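Side-chain contacts in response regulator (PDB 3N0R), which probably acts as a stress response regulator in which a receiver domain controls how a sigma-like domain takes up its anti-sigma factor: residues P29-P32 and Y33-R36; D227-R231 and M232-V236; K260-P264 and E265-A269. The protein carries 1 engineered substitution. One frame throughout, in Å; residues are numbered along the deposited sequence. Where two conformers were deposited one is given.

Contact 1. Residues P29-P32 and Y33-R36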
# COMPACT_ATOMS: atom_id res chain seq x y z
N PRO A 29 -14.94 -5.24 8.82
CA PRO A 29 -14.20 -4.00 9.11
C PRO A 29 -12.77 -4.02 8.58
O PRO A 29 -12.17 -2.96 8.41
CB PRO A 29 -14.18 -3.96 10.65
CG PRO A 29 -15.31 -4.83 11.08
CD PRO A 29 -15.42 -5.90 10.04
N HIS A 30 -12.22 -5.20 8.29
CA HIS A 30 -10.82 -5.34 7.91
C HIS A 30 -10.62 -5.39 6.40
O HIS A 30 -9.49 -5.28 5.92
CB HIS A 30 -10.22 -6.57 8.59
CG HIS A 30 -10.46 -6.56 10.07
ND1 HIS A 30 -9.97 -5.57 10.88
CD2 HIS A 30 -11.18 -7.39 10.86
CE1 HIS A 30 -10.38 -5.78 12.12
NE2 HIS A 30 -11.11 -6.88 12.14
N LEU A 31 -11.71 -5.56 5.65
CA LEU A 31 -11.61 -5.71 4.21
C LEU A 31 -11.00 -4.51 3.47
O LEU A 31 -10.13 -4.69 2.63
CB LEU A 31 -12.93 -6.14 3.58
CG LEU A 31 -13.33 -7.58 3.92
CD1 LEU A 31 -14.80 -7.82 3.59
CD2 LEU A 31 -12.45 -8.62 3.24
N PRO A 32 -11.42 -3.27 3.80
CA PRO A 32 -10.80 -2.16 3.07
C PRO A 32 -9.28 -2.13 3.24
O PRO A 32 -8.54 -1.85 2.29
CB PRO A 32 -11.45 -0.92 3.70
CG PRO A 32 -12.78 -1.42 4.20
CD PRO A 32 -12.51 -2.82 4.68
N TYR A 33 -8.81 -2.43 4.44
CA TYR A 33 -7.38 -2.32 4.71
C TYR A 33 -6.55 -3.44 4.11
O TYR A 33 -5.41 -3.22 3.69
CB TYR A 33 -7.13 -2.09 6.20
CG TYR A 33 -7.92 -0.88 6.64
CD1 TYR A 33 -7.53 0.39 6.26
CD2 TYR A 33 -9.10 -1.03 7.36
CE1 TYR A 33 -8.26 1.51 6.64
CE2 TYR A 33 -9.84 0.07 7.74
CZ TYR A 33 -9.42 1.34 7.37
OH TYR A 33 -10.16 2.44 7.74
N ILE A 34 -7.12 -4.64 4.02
CA ILE A 34 -6.40 -5.69 3.30
C ILE A 34 -6.37 -5.39 1.79
O ILE A 34 -5.41 -5.73 1.13
CB ILE A 34 -6.87 -7.12 3.63
CG1 ILE A 34 -5.83 -8.13 3.13
CG2 ILE A 34 -8.26 -7.41 3.07
CD1 ILE A 34 -6.05 -9.53 3.63
N ARG A 35 -7.38 -4.68 1.26
CA ARG A 35 -7.26 -4.17 -0.11
C ARG A 35 -6.09 -3.18 -0.22
O ARG A 35 -5.34 -3.25 -1.18
CB ARG A 35 -8.56 -3.52 -0.61
CG ARG A 35 -9.72 -4.50 -0.74
CD ARG A 35 -10.97 -3.85 -1.37
NE ARG A 35 -12.10 -4.76 -1.24
CZ ARG A 35 -13.08 -4.66 -0.35
NH1 ARG A 35 -13.17 -3.62 0.46
NH2 ARG A 35 -14.00 -5.62 -0.29
N ARG A 36 -5.92 -2.30 0.76
CA ARG A 36 -4.79 -1.38 0.75
C ARG A 36 -3.47 -2.15 0.68
O ARG A 36 -2.58 -1.85 -0.13
CB ARG A 36 -4.81 -0.46 1.97
CG ARG A 36 -3.60 0.46 2.05
CD ARG A 36 -3.67 1.35 3.27
NE ARG A 36 -3.67 0.56 4.50
CZ ARG A 36 -4.09 1.02 5.66
NH1 ARG A 36 -4.54 2.27 5.76
NH2 ARG A 36 -4.07 0.24 6.73
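Near the start of helix 31-42, in the sigma-like part of the chain, L31 and P32 meet R35 one turn on, while P29 and P32 both touch Y33. R35 shows how an arginine can fold back on its own helix. With CG anti to the carbonyl carbon (chi1 -64°), its chain leaves towards the preceding turn; CG passes L31 O at 3.4 Å and then runs extended to NE. The guanidinium thus lies with one face over L31 O, NH1 reaching to 3.8 Å from P32 N, and L247 O receives a hydrogen bond from NH1. The ring of Y33 has P32 CB over one face, while P29 O comes to its edge, 3.8 Å from CD2. Ahead of it, Y33 CD1 rests 3.3 Å above the guanidinium plane of R36, towards the rim, and R36 NE forms a salt bridge with E126. I34 N to H30 O (3.1 Å) is an i to i+4 bond, as is R35 N to L31 O. The I34 side chain packs on helices 45-60 and 72-84. With R35 and R36 also meeting the L247 loop, this is a helix shared between its own bundle and the interface with the receiver domain.

Contact 2. Residues D227-R231 and M232-V236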
# COMPACT_ATOMS: atom_id res chain seq x y z
N ASP A 227 -2.98 13.98 -16.54
CA ASP A 227 -2.62 13.55 -17.89
C ASP A 227 -1.12 13.60 -18.14
O ASP A 227 -0.53 12.64 -18.65
CB ASP A 227 -3.37 14.37 -18.94
CG ASP A 227 -4.86 14.12 -18.94
OD1 ASP A 227 -5.30 13.14 -18.30
OD2 ASP A 227 -5.60 14.89 -19.60
N ILE A 228 -0.50 14.73 -17.79
CA ILE A 228 0.93 14.93 -17.95
C ILE A 228 1.71 13.88 -17.16
O ILE A 228 2.66 13.28 -17.67
CB ILE A 228 1.37 16.34 -17.47
CG1 ILE A 228 0.73 17.42 -18.34
CG2 ILE A 228 2.88 16.47 -17.50
CD1 ILE A 228 0.80 18.81 -17.72
N LEU A 229 1.31 13.66 -15.91
CA LEU A 229 1.98 12.68 -15.07
C LEU A 229 1.83 11.28 -15.64
O LEU A 229 2.76 10.48 -15.59
CB LEU A 229 1.42 12.73 -13.65
CG LEU A 229 1.63 14.06 -12.91
CD1 LEU A 229 0.91 14.03 -11.57
CD2 LEU A 229 3.11 14.34 -12.72
N GLY A 230 0.65 11.00 -16.19
CA GLY A 230 0.36 9.68 -16.73
C GLY A 230 1.25 9.33 -17.91
O GLY A 230 1.68 8.18 -18.05
N ARG A 231 1.54 10.31 -18.75
CA ARG A 231 2.36 10.08 -19.93
C ARG A 231 3.82 9.83 -19.57
O ARG A 231 4.57 9.23 -20.34
CB ARG A 231 2.20 11.23 -20.92
CG ARG A 231 0.77 11.38 -21.43
CD ARG A 231 0.68 12.34 -22.61
NE ARG A 231 0.59 13.74 -22.19
CZ ARG A 231 1.63 14.55 -22.04
NH1 ARG A 231 2.86 14.10 -22.27
NH2 ARG A 231 1.45 15.80 -21.66
N MSE A 232 4.22 10.30 -18.39
CA MSE A 232 5.58 10.10 -17.91
C MSE A 232 5.65 8.97 -16.89
O MSE A 232 6.69 8.71 -16.29
CB MSE A 232 6.13 11.39 -17.31
CG MSE A 232 6.13 12.58 -18.27
SE MSE A 232 7.03 12.19 -19.96
CE MSE A 232 8.70 11.46 -19.25
N ASP A 233 4.52 8.28 -16.71
CA ASP A 233 4.37 7.21 -15.72
C ASP A 233 4.88 7.61 -14.34
O ASP A 233 5.55 6.83 -13.65
CB ASP A 233 5.00 5.89 -16.18
CG ASP A 233 4.48 4.70 -15.40
OD1 ASP A 233 3.26 4.67 -15.10
OD2 ASP A 233 5.27 3.80 -15.06
N VAL A 234 4.55 8.83 -13.93
CA VAL A 234 4.93 9.31 -12.61
C VAL A 234 3.95 8.75 -11.59
O VAL A 234 2.74 8.94 -11.72
CB VAL A 234 4.92 10.85 -12.56
CG1 VAL A 234 5.23 11.33 -11.16
CG2 VAL A 234 5.90 11.43 -13.57
N PRO A 235 4.47 8.07 -10.56
CA PRO A 235 3.57 7.51 -9.55
C PRO A 235 2.91 8.60 -8.70
O PRO A 235 3.54 9.61 -8.39
CB PRO A 235 4.48 6.63 -8.69
CG PRO A 235 5.84 7.23 -8.86
CD PRO A 235 5.88 7.78 -10.26
N VAL A 236 1.66 8.36 -8.33
CA VAL A 236 0.90 9.26 -7.47
C VAL A 236 0.41 8.50 -6.25
O VAL A 236 -0.13 7.40 -6.36
CB VAL A 236 -0.31 9.87 -8.20
CG1 VAL A 236 -1.07 10.84 -7.28
CG2 VAL A 236 0.15 10.58 -9.48
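I228 and M232 meet through the backbone where helix 226-231 runs out: M232 N makes a weak hydrogen bond to I228 O at 3.4 Å. The side chain of I228 leads elsewhere, to L198 and V201 of helix 194-203. At L229 the contact becomes both polar and apolar. Its carbonyl oxygen receives V234 N at 2.9 Å along a nearly straight N-H...O line (171°), although the donor is tilted from the carbonyl plane, and M232 N adds a weak bond to the same atom. The side chain divides its two methyl groups between two valines. CD2 lies 3.9 Å from V234 CB, the two side chains meeting at a slant, whereas CD1 reaches V236 CG2 at 4.1 Å, these two crossing at about a right angle. V234 has CG1 anti to its own nitrogen (chi1 176°), which leaves both of its methyls beside L229 CD2. With V209 and I222 also touching L229, this leucine sits between the helix end and the sheet. Strands 208-212 and 236-240 are parallel neighbours joined through helix 226-231, a beta-alpha-beta crossover of the receiver fold, and the chain turns here from helix to returning strand by a Schellman motif. D233 is its C-prime residue, with a positive phi of 48°. G230 O takes the second bond of the motif, from D233 N at 3.1 Å, the N-H approaching from above the plane of the carbonyl. R231 N keeps an i to i+4 bond to D227 O (3.1 Å). Just past it, D233 has its CB pointing away from the helix, and OD2 is held by a salt bridge to R281 and a hydrogen bond with H278 ND1.

Contact 3. Residues K260-P264 and E265-A269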
# COMPACT_ATOMS: atom_id res chain seq x y z
N LYS A 260 -4.00 10.77 6.53
CA LYS A 260 -3.67 11.90 7.41
C LYS A 260 -4.64 11.86 8.59
O LYS A 260 -5.81 11.53 8.41
CB LYS A 260 -3.77 13.23 6.65
CG LYS A 260 -5.14 13.49 6.02
CD LYS A 260 -5.25 14.89 5.42
CE LYS A 260 -6.62 15.10 4.78
NZ LYS A 260 -6.79 16.47 4.23
N PRO A 261 -4.17 12.15 9.82
CA PRO A 261 -2.79 12.51 10.18
C PRO A 261 -1.81 11.35 9.98
O PRO A 261 -2.20 10.19 10.05
CB PRO A 261 -2.89 12.88 11.66
CG PRO A 261 -4.06 12.09 12.15
CD PRO A 261 -5.03 12.05 11.01
N PHE A 262 -0.54 11.68 9.77
CA PHE A 262 0.44 10.71 9.31
C PHE A 262 1.06 9.88 10.43
O PHE A 262 1.45 10.40 11.46
CB PHE A 262 1.54 11.42 8.52
CG PHE A 262 1.02 12.25 7.39
CD1 PHE A 262 0.34 11.66 6.35
CD2 PHE A 262 1.18 13.62 7.38
CE1 PHE A 262 -0.16 12.41 5.30
CE2 PHE A 262 0.69 14.40 6.34
CZ PHE A 262 0.01 13.79 5.30
N GLN A 263 1.17 8.58 10.18
CA GLN A 263 2.07 7.73 10.95
C GLN A 263 3.26 7.52 10.04
O GLN A 263 3.11 7.00 8.94
CB GLN A 263 1.42 6.39 11.28
CG GLN A 263 0.40 6.47 12.40
CD GLN A 263 -0.11 5.11 12.80
OE1 GLN A 263 -0.72 4.39 11.99
NE2 GLN A 263 0.12 4.73 14.05
N PRO A 264 4.46 7.96 10.48
CA PRO A 264 5.64 7.98 9.61
C PRO A 264 5.95 6.68 8.87
O PRO A 264 6.30 6.74 7.70
CB PRO A 264 6.78 8.34 10.58
CG PRO A 264 6.11 9.14 11.64
CD PRO A 264 4.74 8.53 11.81
N GLU A 265 5.84 5.53 9.53
CA GLU A 265 6.21 4.29 8.87
C GLU A 265 5.30 3.96 7.70
O GLU A 265 5.73 3.33 6.74
CB GLU A 265 6.26 3.12 9.86
CG GLU A 265 7.48 3.15 10.79
CD GLU A 265 8.78 2.82 10.06
OE1 GLU A 265 9.01 1.62 9.76
OE2 GLU A 265 9.57 3.74 9.78
N THR A 266 4.04 4.40 7.76
CA THR A 266 3.12 4.15 6.65
C THR A 266 3.49 4.97 5.43
O THR A 266 3.29 4.53 4.30
CB THR A 266 1.65 4.43 7.02
OG1 THR A 266 1.43 5.84 7.15
CG2 THR A 266 1.26 3.69 8.29
N VAL A 267 4.04 6.16 5.65
CA VAL A 267 4.50 7.00 4.55
C VAL A 267 5.75 6.41 3.90
O VAL A 267 5.86 6.36 2.67
CB VAL A 267 4.76 8.43 5.04
CG1 VAL A 267 5.36 9.28 3.93
CG2 VAL A 267 3.45 9.03 5.54
N LYS A 268 6.69 5.95 4.72
CA LYS A 268 7.87 5.25 4.20
C LYS A 268 7.44 4.07 3.34
O LYS A 268 7.98 3.85 2.26
CB LYS A 268 8.79 4.76 5.32
CG LYS A 268 9.90 3.84 4.81
CD LYS A 268 10.86 3.39 5.91
CE LYS A 268 11.86 4.48 6.27
NZ LYS A 268 13.17 3.93 6.71
N ALA A 269 6.47 3.30 3.83
CA ALA A 269 6.02 2.12 3.10
C ALA A 269 5.36 2.49 1.78
O ALA A 269 5.64 1.86 0.75
CB ALA A 269 5.09 1.27 3.96
O HOH W 1 -0.44 7.62 8.00
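T266 bends back over Q263, the N-cap residue of helix 264-277. Its CB already lies 3.5 Å from Q263 O. From there the side chain splits. OG1, set between the backbone N and the carbonyl carbon (chi1 71°), donates a hydrogen bond of 2.7 Å to Q263 O, arriving in the carbonyl plane at a C=O...O angle of 148°. The same hydroxyl accepts a hydrogen bond from a water, which in turn takes the N-H of Q263 at 2.9 Å; T266 thus holds both the carbonyl and, through the water, the amide of the N-cap residue. The other branch, CG2, is apolar and comes 4.0 Å from Q263 CB. T266 N adds a weak bond to the same Q263 O, so that one carbonyl is gripped by two donors from a single residue, one strong and one weak. Next in the helix, K268 N to P264 O is the first full i to i+4 bond, 3.1 Å long and nearly straight at 169°. V267 looks back towards the loop, where its CG2 meets F262 CD1 at 4.2 Å, the two side chains slanting across each other. The F262 ring is also packed by I172, I176 and L179 of helix 170-182 and by I239 of strand 236-240, tying the loop to the core. Beyond the contact, K268 NZ forms a salt bridge with D156. Upstream, K260 NZ makes salt bridges to E169 and to D212, the predicted phosphorylation site, not phosphorylated here. From the last strand, the lysine and cis proline (K260, P261) familiar in receiver domains lead into the N-terminus of the last helix, where T266 folds back on the N-cap carbonyl.

How the contacts relate
Along the chain the contacts come in series: contact 1 in the sigma-like region, contacts 2 and 3 in the receiver. Contact 1 and contact 2 lie on opposite sides of the chain's centre, their own centres 27 Å apart, while contact 3 lies 17 Å from contact 1 and 23 Å from contact 2, centre to centre. None touches another. Contacts 2 and 3 share the five-stranded parallel sheet: contact 2 leads into strand 236-240, and contact 3 comes just after the neighbouring edge strand 257-259. Contacts 1 and 3 both border the other domain, so both lie near the interface between receiver and sigma-like parts, whereas contact 2 belongs to the receiver's own sheet.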